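Local coordinates for protein 23S rRNA (guanine(2535)-N(1))-methyltransferase (Streptomyces viridochromogenes, PDB 1O9G) that methylates N1 of guanine-2535 in 23S ribosomal RNA, using S-adenosyl-L-methionine as methyl donor, and thereby confers resistance to the orthosomycin antibiotic avilamycin, at residues Ala3-Ser13 with Val33-Arg42; Arg74-Val85 with Glu141-Ala152. The protein carries 3 engineered substitutions. One frame throughout, in Å; residues are numbered along the deposited sequence.

Contact 1 of 2, residues Ala3-Ser13 with Val33-Arg42. Engineered in segment 3-13: Met11 (natural residue Ile).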
loop_
_atom_site.group_PDB
_atom_site.type_symbol
_atom_site.label_atom_id
_atom_site.label_comp_id
_atom_site.label_asym_id
_atom_site.label_seq_id
_atom_site.Cartn_x
_atom_site.Cartn_y
_atom_site.Cartn_z
ATOM N N ALA A 3 -13.579 15.688 -0.832
ATOM C CA ALA A 3 -12.856 16.235 -1.977
ATOM C C ALA A 3 -11.380 15.875 -1.869
ATOM O O ALA A 3 -10.845 15.731 -0.765
ATOM C CB ALA A 3 -13.026 17.749 -2.029
ATOM N N TYR A 4 -10.731 15.718 -3.019
ATOM C CA TYR A 4 -9.281 15.567 -3.068
ATOM C C TYR A 4 -8.597 16.846 -2.592
ATOM O O TYR A 4 -8.771 17.902 -3.183
ATOM C CB TYR A 4 -8.815 15.224 -4.480
ATOM C CG TYR A 4 -9.248 13.859 -4.952
ATOM C CD1 TYR A 4 -8.571 12.713 -4.544
ATOM C CD2 TYR A 4 -10.327 13.705 -5.812
ATOM C CE1 TYR A 4 -8.963 11.463 -4.972
ATOM C CE2 TYR A 4 -10.727 12.451 -6.242
ATOM C CZ TYR A 4 -10.032 11.335 -5.824
ATOM O OH TYR A 4 -10.405 10.082 -6.249
ATOM N N ARG A 5 -7.852 16.728 -1.498
ATOM C CA ARG A 5 -7.098 17.817 -0.897
ATOM C C ARG A 5 -5.683 17.924 -1.468
ATOM O O ARG A 5 -5.110 19.008 -1.535
ATOM C CB ARG A 5 -7.033 17.588 0.616
ATOM C CG ARG A 5 -6.707 18.808 1.427
ATOM C CD ARG A 5 -6.630 18.547 2.913
ATOM N NE ARG A 5 -7.925 18.118 3.440
ATOM C CZ ARG A 5 -8.108 17.115 4.293
ATOM N NH1 ARG A 5 -7.086 16.410 4.769
ATOM N NH2 ARG A 5 -9.333 16.814 4.699
ATOM N N HIS A 6 -5.127 16.789 -1.885
ATOM C CA HIS A 6 -3.721 16.684 -2.282
ATOM C C HIS A 6 -3.588 16.323 -3.737
ATOM O O HIS A 6 -2.814 16.941 -4.466
ATOM C CB HIS A 6 -3.018 15.630 -1.427
ATOM C CG HIS A 6 -2.909 16.024 0.002
ATOM N ND1 HIS A 6 -3.841 15.649 0.942
ATOM C CD2 HIS A 6 -1.991 16.776 0.654
ATOM C CE1 HIS A 6 -3.514 16.169 2.110
ATOM N NE2 HIS A 6 -2.392 16.852 1.964
ATOM N N ALA A 7 -4.332 15.299 -4.140
ATOM C CA ALA A 7 -4.433 14.886 -5.522
ATOM C C ALA A 7 -5.532 15.715 -6.191
ATOM O O ALA A 7 -6.549 15.175 -6.615
ATOM C CB ALA A 7 -4.742 13.369 -5.597
ATOM N N VAL A 8 -5.305 17.028 -6.278
ATOM C CA VAL A 8 -6.322 18.012 -6.666
ATOM C C VAL A 8 -6.591 17.996 -8.171
ATOM O O VAL A 8 -7.739 18.117 -8.602
ATOM C CB VAL A 8 -5.901 19.447 -6.238
ATOM C CG1 VAL A 8 -6.882 20.500 -6.768
ATOM C CG2 VAL A 8 -5.774 19.533 -4.723
ATOM N N GLU A 9 -5.535 17.858 -8.965
ATOM C CA GLU A 9 -5.679 17.716 -10.408
ATOM C C GLU A 9 -5.442 16.261 -10.794
ATOM O O GLU A 9 -4.483 15.639 -10.328
ATOM C CB GLU A 9 -4.711 18.649 -11.139
ATOM C CG GLU A 9 -5.125 20.113 -11.078
ATOM C CD GLU A 9 -4.009 21.027 -10.604
ATOM O OE1 GLU A 9 -2.993 21.150 -11.322
ATOM O OE2 GLU A 9 -4.149 21.628 -9.519
ATOM N N ARG A 10 -6.331 15.719 -11.625
ATOM C CA ARG A 10 -6.233 14.329 -12.068
ATOM C C ARG A 10 -4.967 14.140 -12.900
ATOM O O ARG A 10 -4.805 14.753 -13.959
ATOM C CB ARG A 10 -7.470 13.918 -12.873
ATOM C CG ARG A 10 -7.532 12.431 -13.213
ATOM C CD ARG A 10 -8.941 11.844 -13.227
ATOM N NE ARG A 10 -9.840 12.544 -14.149
ATOM C CZ ARG A 10 -10.974 12.043 -14.647
ATOM N NH1 ARG A 10 -11.383 10.817 -14.329
ATOM N NH2 ARG A 10 -11.708 12.777 -15.477
HETATM N N MSE A 11 -4.084 13.281 -12.402
HETATM C CA MSE A 11 -2.737 13.123 -12.941
HETATM C C MSE A 11 -2.696 12.176 -14.134
HETATM O O MSE A 11 -3.689 11.523 -14.469
HETATM C CB MSE A 11 -1.806 12.581 -11.847
HETATM C CG MSE A 11 -2.085 11.122 -11.445
HETATM SE SE MSE A 11 -2.364 10.807 -9.530
HETATM C CE MSE A 11 -3.737 12.121 -9.182
ATOM N N ASP A 12 -1.528 12.113 -14.765
ATOM C CA ASP A 12 -1.215 11.063 -15.723
ATOM C C ASP A 12 -0.585 9.906 -14.949
ATOM O O ASP A 12 0.639 9.848 -14.787
ATOM C CB ASP A 12 -0.254 11.585 -16.796
ATOM C CG ASP A 12 0.328 10.475 -17.653
ATOM O OD1 ASP A 12 1.503 10.599 -18.065
ATOM O OD2 ASP A 12 -0.311 9.445 -17.957
ATOM N N SER A 13 -1.425 8.996 -14.462
ATOM C CA SER A 13 -0.947 7.853 -13.677
ATOM C C SER A 13 -0.877 6.578 -14.520
ATOM O O SER A 13 -0.900 5.468 -13.978
ATOM C CB SER A 13 -1.850 7.626 -12.456
ATOM O OG SER A 13 -3.021 6.910 -12.806
ATOM N N VAL A 33 -4.918 4.767 -8.316
ATOM C CA VAL A 33 -3.717 5.515 -7.985
ATOM C C VAL A 33 -4.050 6.849 -7.328
ATOM O O VAL A 33 -3.433 7.232 -6.344
ATOM C CB VAL A 33 -2.845 5.728 -9.226
ATOM C CG1 VAL A 33 -1.660 6.607 -8.908
ATOM C CG2 VAL A 33 -2.378 4.350 -9.777
ATOM N N ARG A 34 -5.033 7.561 -7.862
ATOM C CA ARG A 34 -5.334 8.872 -7.308
ATOM C C ARG A 34 -5.759 8.794 -5.841
ATOM O O ARG A 34 -5.365 9.624 -5.018
ATOM C CB ARG A 34 -6.409 9.560 -8.137
ATOM C CG ARG A 34 -6.677 10.973 -7.722
ATOM C CD ARG A 34 -7.713 11.661 -8.550
ATOM N NE ARG A 34 -7.663 13.102 -8.346
ATOM C CZ ARG A 34 -8.554 13.950 -8.847
ATOM N NH1 ARG A 34 -9.568 13.506 -9.583
ATOM N NH2 ARG A 34 -8.439 15.250 -8.616
ATOM N N LEU A 35 -6.571 7.811 -5.515
ATOM C CA LEU A 35 -7.023 7.633 -4.153
ATOM C C LEU A 35 -5.858 7.177 -3.281
ATOM O O LEU A 35 -5.745 7.575 -2.120
ATOM C CB LEU A 35 -8.193 6.650 -4.093
ATOM C CG LEU A 35 -8.798 6.413 -2.728
ATOM C CD1 LEU A 35 -9.217 7.730 -2.076
ATOM C CD2 LEU A 35 -9.987 5.481 -2.821
ATOM N N ALA A 36 -5.001 6.324 -3.816
ATOM C CA ALA A 36 -3.829 5.873 -3.040
ATOM C C ALA A 36 -2.968 7.047 -2.601
ATOM O O ALA A 36 -2.592 7.160 -1.425
ATOM C CB ALA A 36 -3.000 4.894 -3.830
ATOM N N THR A 37 -2.676 7.935 -3.531
ATOM C CA THR A 37 -1.795 9.059 -3.226
ATOM C C THR A 37 -2.509 10.072 -2.308
ATOM O O THR A 37 -1.883 10.657 -1.447
ATOM C CB THR A 37 -1.227 9.673 -4.493
ATOM O OG1 THR A 37 -0.283 10.683 -4.126
ATOM C CG2 THR A 37 -2.254 10.361 -5.313
ATOM N N GLU A 38 -3.826 10.216 -2.441
ATOM C CA GLU A 38 -4.604 11.088 -1.563
ATOM C C GLU A 38 -4.530 10.595 -0.118
ATOM O O GLU A 38 -4.266 11.363 0.791
ATOM C CB GLU A 38 -6.062 11.173 -2.030
ATOM C CG GLU A 38 -6.976 12.013 -1.145
ATOM C CD GLU A 38 -6.727 13.512 -1.217
ATOM O OE1 GLU A 38 -6.086 13.990 -2.168
ATOM O OE2 GLU A 38 -7.205 14.235 -0.315
ATOM N N ILE A 39 -4.760 9.313 0.098
ATOM C CA ILE A 39 -4.768 8.762 1.439
ATOM C C ILE A 39 -3.353 8.888 2.027
ATOM O O ILE A 39 -3.197 9.289 3.177
ATOM C CB ILE A 39 -5.256 7.283 1.462
ATOM C CG1 ILE A 39 -6.710 7.166 1.008
ATOM C CG2 ILE A 39 -5.071 6.715 2.850
ATOM C CD1 ILE A 39 -7.171 5.748 0.708
ATOM N N PHE A 40 -2.339 8.511 1.252
ATOM C CA PHE A 40 -0.965 8.540 1.742
ATOM C C PHE A 40 -0.558 9.962 2.146
ATOM O O PHE A 40 0.042 10.178 3.204
ATOM C CB PHE A 40 0.010 7.955 0.707
ATOM C CG PHE A 40 1.432 7.961 1.144
ATOM C CD1 PHE A 40 1.846 7.138 2.160
ATOM C CD2 PHE A 40 2.358 8.813 0.558
ATOM C CE1 PHE A 40 3.145 7.136 2.573
ATOM C CE2 PHE A 40 3.665 8.812 0.956
ATOM C CZ PHE A 40 4.063 7.981 1.967
ATOM N N GLN A 41 -0.898 10.940 1.314
ATOM C CA GLN A 41 -0.567 12.332 1.613
ATOM C C GLN A 41 -1.326 12.856 2.834
ATOM O O GLN A 41 -0.776 13.611 3.617
ATOM C CB GLN A 41 -0.755 13.213 0.376
ATOM C CG GLN A 41 0.246 12.890 -0.719
ATOM C CD GLN A 41 0.154 13.839 -1.875
ATOM O OE1 GLN A 41 0.414 15.031 -1.702
ATOM N NE2 GLN A 41 -0.260 13.342 -3.031
ATOM N N ARG A 42 -2.568 12.410 3.028
ATOM C CA ARG A 42 -3.301 12.751 4.235
ATOM C C ARG A 42 -2.616 12.174 5.480
ATOM O O ARG A 42 -2.574 12.812 6.531
ATOM C CB ARG A 42 -4.768 12.280 4.183
ATOM C CG ARG A 42 -5.626 13.130 3.252
ATOM C CD ARG A 42 -7.032 12.607 3.088
ATOM N NE ARG A 42 -7.857 13.415 2.189
ATOM C CZ ARG A 42 -9.084 13.832 2.452
ATOM N NH1 ARG A 42 -9.662 13.603 3.620
ATOM N NH2 ARG A 42 -9.743 14.501 1.525
HETATM O O HOH W 1 -0.039 15.439 -4.693
#

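Contact 2 of 2, residues Arg74-Val85 with Glu141-Ala152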
loop_
_atom_site.group_PDB
_atom_site.type_symbol
_atom_site.label_atom_id
_atom_site.label_comp_id
_atom_site.label_asym_id
_atom_site.label_seq_id
_atom_site.Cartn_x
_atom_site.Cartn_y
_atom_site.Cartn_z
ATOM N N ARG A 74 8.514 7.797 -3.755
ATOM C CA ARG A 74 9.881 7.413 -3.451
ATOM C C ARG A 74 10.633 8.475 -2.677
ATOM O O ARG A 74 11.338 8.140 -1.728
ATOM C CB ARG A 74 10.617 7.085 -4.725
ATOM C CG ARG A 74 12.097 6.793 -4.603
ATOM C CD ARG A 74 12.306 5.516 -3.830
ATOM N NE ARG A 74 13.690 5.247 -3.448
ATOM C CZ ARG A 74 14.267 5.656 -2.317
ATOM N NH1 ARG A 74 13.638 6.444 -1.453
ATOM N NH2 ARG A 74 15.442 5.191 -2.043
ATOM N N ARG A 75 10.495 9.737 -3.053
ATOM C CA ARG A 75 11.251 10.793 -2.395
ATOM C C ARG A 75 10.900 10.937 -0.895
ATOM O O ARG A 75 11.696 11.479 -0.119
ATOM C CB ARG A 75 11.031 12.131 -3.104
ATOM C CG ARG A 75 9.597 12.635 -2.994
ATOM C CD ARG A 75 9.423 14.096 -3.236
ATOM N NE ARG A 75 10.205 14.535 -4.384
ATOM C CZ ARG A 75 9.919 14.249 -5.653
ATOM N NH1 ARG A 75 8.850 13.514 -5.975
ATOM N NH2 ARG A 75 10.714 14.703 -6.612
ATOM N N SER A 76 9.691 10.540 -0.522
ATOM C CA SER A 76 9.219 10.655 0.857
ATOM C C SER A 76 9.460 9.402 1.693
ATOM O O SER A 76 9.089 9.379 2.872
ATOM C CB SER A 76 7.724 10.957 0.878
ATOM O OG SER A 76 7.427 12.140 0.167
ATOM N N LEU A 77 10.077 8.381 1.124
ATOM C CA LEU A 77 10.147 7.069 1.753
ATOM C C LEU A 77 11.567 6.616 2.051
ATOM O O LEU A 77 12.461 6.789 1.216
ATOM C CB LEU A 77 9.466 6.033 0.880
ATOM C CG LEU A 77 7.955 6.134 0.725
ATOM C CD1 LEU A 77 7.482 5.256 -0.435
ATOM C CD2 LEU A 77 7.265 5.784 1.994
ATOM N N ARG A 78 11.753 6.055 3.243
ATOM C CA ARG A 78 12.982 5.400 3.684
ATOM C C ARG A 78 12.974 3.939 3.216
ATOM O O ARG A 78 13.994 3.407 2.817
ATOM C CB ARG A 78 13.061 5.434 5.233
ATOM C CG ARG A 78 14.235 4.664 5.816
ATOM C CD ARG A 78 14.350 4.730 7.315
ATOM N NE ARG A 78 14.757 6.057 7.760
ATOM C CZ ARG A 78 16.005 6.541 7.688
ATOM N NH1 ARG A 78 17.001 5.814 7.169
ATOM N NH2 ARG A 78 16.259 7.769 8.134
ATOM N N GLN A 79 11.839 3.268 3.373
ATOM C CA GLN A 79 11.719 1.829 3.136
ATOM C C GLN A 79 10.248 1.467 3.184
ATOM O O GLN A 79 9.453 2.191 3.805
ATOM C CB GLN A 79 12.459 1.004 4.181
ATOM C CG GLN A 79 11.851 1.108 5.518
ATOM C CD GLN A 79 12.569 0.333 6.588
ATOM O OE1 GLN A 79 12.570 -0.906 6.564
ATOM N NE2 GLN A 79 13.158 1.053 7.556
ATOM N N VAL A 80 9.905 0.354 2.572
ATOM C CA VAL A 80 8.580 -0.211 2.679
ATOM C C VAL A 80 8.669 -1.651 3.180
ATOM O O VAL A 80 9.643 -2.366 2.957
ATOM C CB VAL A 80 7.796 -0.128 1.334
ATOM C CG1 VAL A 80 7.636 1.302 0.900
ATOM C CG2 VAL A 80 8.463 -0.892 0.237
ATOM N N ILE A 81 7.583 -2.033 3.864
ATOM C CA ILE A 81 7.433 -3.360 4.422
ATOM C C ILE A 81 6.088 -3.910 3.997
ATOM O O ILE A 81 5.080 -3.246 4.160
ATOM C CB ILE A 81 7.521 -3.319 5.963
ATOM C CG1 ILE A 81 8.851 -2.655 6.381
ATOM C CG2 ILE A 81 7.374 -4.711 6.524
ATOM C CD1 ILE A 81 9.003 -2.357 7.856
ATOM N N ALA A 82 6.103 -5.143 3.497
ATOM C CA ALA A 82 4.879 -5.836 3.104
ATOM C C ALA A 82 4.735 -7.119 3.915
ATOM O O ALA A 82 5.687 -7.865 4.119
ATOM C CB ALA A 82 4.903 -6.179 1.678
ATOM N N SER A 83 3.515 -7.382 4.326
ATOM C CA SER A 83 3.215 -8.684 4.882
ATOM C C SER A 83 1.747 -9.035 4.670
ATOM O O SER A 83 0.906 -8.149 4.423
ATOM C CB SER A 83 3.627 -8.759 6.358
ATOM O OG SER A 83 2.948 -7.825 7.177
ATOM N N ASP A 84 1.459 -10.325 4.704
ATOM C CA ASP A 84 0.101 -10.854 4.574
ATOM C C ASP A 84 0.101 -12.307 5.041
ATOM O O ASP A 84 1.145 -12.901 5.223
ATOM C CB ASP A 84 -0.406 -10.756 3.141
ATOM C CG ASP A 84 -1.916 -10.560 3.043
ATOM O OD1 ASP A 84 -2.640 -11.079 3.915
ATOM O OD2 ASP A 84 -2.460 -9.936 2.121
ATOM N N VAL A 85 -1.080 -12.891 5.215
ATOM C CA VAL A 85 -1.201 -14.173 5.882
ATOM C C VAL A 85 -1.009 -15.378 4.998
ATOM O O VAL A 85 -0.606 -16.420 5.513
ATOM C CB VAL A 85 -2.566 -14.329 6.612
ATOM C CG1 VAL A 85 -2.784 -13.214 7.584
ATOM C CG2 VAL A 85 -3.742 -14.412 5.647
ATOM N N GLU A 141 14.958 9.926 -7.955
ATOM C CA GLU A 141 14.216 10.261 -6.732
ATOM C C GLU A 141 14.713 9.521 -5.487
ATOM O O GLU A 141 14.106 9.637 -4.420
ATOM C CB GLU A 141 12.704 10.046 -6.971
ATOM C CG GLU A 141 12.143 11.031 -7.986
ATOM C CD GLU A 141 10.745 10.729 -8.518
ATOM O OE1 GLU A 141 10.052 9.852 -7.975
ATOM O OE2 GLU A 141 10.383 11.388 -9.523
ATOM N N GLY A 142 15.842 8.826 -5.603
ATOM C CA GLY A 142 16.480 8.166 -4.477
ATOM C C GLY A 142 17.157 6.844 -4.793
ATOM O O GLY A 142 17.876 6.328 -3.924
ATOM N N GLY A 143 16.928 6.280 -5.986
ATOM C CA GLY A 143 17.418 4.954 -6.313
ATOM C C GLY A 143 16.540 3.863 -5.697
ATOM O O GLY A 143 15.405 4.120 -5.283
ATOM N N ALA A 144 17.078 2.656 -5.607
ATOM C CA ALA A 144 16.317 1.528 -5.113
ATOM C C ALA A 144 15.709 1.862 -3.747
ATOM O O ALA A 144 16.367 2.446 -2.892
ATOM C CB ALA A 144 17.161 0.288 -4.999
ATOM N N LEU A 145 14.468 1.446 -3.561
ATOM C CA LEU A 145 13.760 1.637 -2.333
ATOM C C LEU A 145 13.838 0.352 -1.506
ATOM O O LEU A 145 13.278 -0.679 -1.916
ATOM C CB LEU A 145 12.303 1.980 -2.608
ATOM C CG LEU A 145 11.437 2.195 -1.372
ATOM C CD1 LEU A 145 11.943 3.270 -0.454
ATOM C CD2 LEU A 145 9.994 2.505 -1.803
ATOM N N PRO A 146 14.524 0.376 -0.354
ATOM C CA PRO A 146 14.608 -0.817 0.483
ATOM C C PRO A 146 13.206 -1.346 0.813
ATOM O O PRO A 146 12.300 -0.580 1.095
ATOM C CB PRO A 146 15.345 -0.330 1.721
ATOM C CG PRO A 146 16.189 0.780 1.246
ATOM C CD PRO A 146 15.323 1.476 0.217
ATOM N N CYS A 147 13.054 -2.656 0.682
ATOM C CA CYS A 147 11.771 -3.310 0.878
ATOM C C CYS A 147 11.987 -4.701 1.461
ATOM O O CYS A 147 13.013 -5.334 1.256
ATOM C CB CYS A 147 10.963 -3.367 -0.424
ATOM S SG CYS A 147 11.717 -4.343 -1.731
ATOM N N ALA A 148 10.998 -5.157 2.193
ATOM C CA ALA A 148 11.017 -6.479 2.799
ATOM C C ALA A 148 9.575 -7.002 2.674
ATOM O O ALA A 148 8.595 -6.253 2.693
ATOM C CB ALA A 148 11.405 -6.365 4.203
ATOM N N ILE A 149 9.464 -8.307 2.500
ATOM C CA ILE A 149 8.182 -8.984 2.452
ATOM C C ILE A 149 8.281 -10.314 3.184
ATOM O O ILE A 149 9.189 -11.087 2.939
ATOM C CB ILE A 149 7.679 -9.132 0.990
ATOM C CG1 ILE A 149 6.367 -9.901 0.911
ATOM C CG2 ILE A 149 8.704 -9.813 0.074
ATOM C CD1 ILE A 149 5.663 -9.716 -0.424
ATOM N N ARG A 150 7.323 -10.568 4.079
ATOM C CA ARG A 150 7.269 -11.815 4.870
ATOM C C ARG A 150 5.789 -12.212 5.062
ATOM O O ARG A 150 4.887 -11.397 4.970
ATOM C CB ARG A 150 7.910 -11.664 6.281
ATOM C CG ARG A 150 9.432 -11.555 6.353
ATOM C CD ARG A 150 9.976 -11.623 7.764
ATOM N NE ARG A 150 11.462 -11.550 7.834
ATOM C CZ ARG A 150 12.195 -10.479 7.548
ATOM N NH1 ARG A 150 11.674 -9.330 7.142
ATOM N NH2 ARG A 150 13.500 -10.573 7.682
ATOM N N THR A 151 5.560 -13.484 5.340
ATOM C CA THR A 151 4.257 -13.973 5.796
ATOM C C THR A 151 4.052 -13.663 7.267
ATOM O O THR A 151 4.913 -13.960 8.093
ATOM C CB THR A 151 4.182 -15.476 5.613
ATOM O OG1 THR A 151 4.467 -15.801 4.250
ATOM C CG2 THR A 151 2.784 -15.962 5.847
ATOM N N ALA A 152 2.921 -13.072 7.592
ATOM C CA ALA A 152 2.499 -12.844 8.981
ATOM C C ALA A 152 1.009 -12.510 9.095
ATOM O O ALA A 152 0.453 -11.769 8.292
ATOM C CB ALA A 152 3.321 -11.754 9.603
HETATM O O HOH W 2 8.766 10.550 -5.571
HETATM O O HOH W 3 8.613 -8.207 5.941
HETATM O O HOH W 4 0.795 -8.929 8.169
#

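Contact 1 of 2, residues Ala3-Ser13 with Val33-Arg42
Glu38 reaches from helix 33-45 to three successive backbone amides of the N-terminal loop, and these bonds anchor the loop on the helix. Its OE2 takes the amide N of Arg5 at 2.8 Å, from the syn side but 30° out of the carboxylate plane. OE1 accepts twice: its syn lone pair receives the N of His6, and the N of Ala7 arrives nearly along the C-O axis at 2.9 Å. The carboxylate is lifted to the loop by a bend at chi2, beyond a CG that stands anti to the backbone N. One turn later, Arg42 NE donates in its guanidinium plane to the anti side of Glu38 OE2 at 2.7 Å, a salt bridge within the helix.

In the reverse direction, Arg34 grips a loop carbonyl side-on: NE and NH2 both donate to Ala7 O, at 2.9 and 2.8 Å, where the chain makes an inverse gamma turn.

Stacking fixes the same guanidinium. It lies flat on the Tyr4 ring, planes 4° apart, with CZ 3.9 Å from the ring centroid in a cation-pi contact, while Arg10 N lies over the opposite face. Farther along, Gln41 CB makes a CH-pi contact over one face of the His6 ring.

Apolar contacts are fewer. The methyl CE of Met11, an engineered selenomethionine, meets Arg34 CG at 3.5 Å, and Ser13 CB rests against Val33 CG1.

The guanidinium of Arg5 lies over a face of that of Arg42, the planes 31° apart, and both arginines form salt bridges with Glu228. The buried Glu38 carboxylate, met by three amides and an arginine, is therefore probably held ionised.

Contact 2 of 2, residues Arg74-Val85 with Glu141-Ala152
Arg74 and Leu145 run past each other in opposite directions at the loop end of the contact. CD1 of Leu145 lies over one face of the Arg74 guanidinium, 3.7 Å above its plane, while CA of Gly142 covers the opposite face. A bend at chi2 (66°) turns the arginine into the 142-145 loop. There NE donates to Gly143 O at 2.8 Å, close to the guanidinium plane, and NH2 reaches Ala144 O at 3.0 Å from above the carbonyl plane.

The Leu145 and Val80 side chains cross at about a right angle, CD2 of the leucine meeting CG1 of the valine at 3.8 Å, whereas CD1 of Leu145 also packs against Leu77 CB. Beside them, Arg75 and Glu141 share a water that accepts from Arg75 N and donates to Glu141 OE1.

Past Pro146 the segments become neighbouring parallel strands, their axes 4.8 Å apart at an angle of 12°. Val80 N donates to Pro146 O and Ala82 N to Ala148 O, while Ala148 N and Arg150 N return bonds to Val80 O and Ala82 O. Val80 CG2 meets Cys147 CB at 3.6 Å, and Ala82 CB faces Ile149 CG1 on the same sheet face, where helix 87-98 covers Ile149.

Strand 147-151 is thus joined to the Rossmann-like sheet chiefly through main-chain bonds, while the arginine, its charge lodged among backbone carbonyls, ties down the loop leading into that strand.

Overall arrangement
Both segments of contact 1 precede those of contact 2 in the sequence, and the centres of the two contacts lie about 20 Å apart in a single-chain assembly. Contact 1 secures the N-terminal loop to helix 33-45, which packs on strands 228-232 and 235-241 and on helix 64-72. Contact 2 joins strands 77-84 and 147-151 at the other end of the seven-stranded mixed sheet, where 147-151 is an outermost strand. The two meet where Phe40 CZ packs on Leu77 CD2, 3.9 Å apart, and His73, just before segment 74-85, hydrogen-bonds Thr37. Helix 33-45 thereby connects the N-terminal loop to the methyltransferase core, a sheet in the order 3-2-1-4-5-7-6, as in Rossmann-like methyltransferases using S-adenosyl-L-methionine.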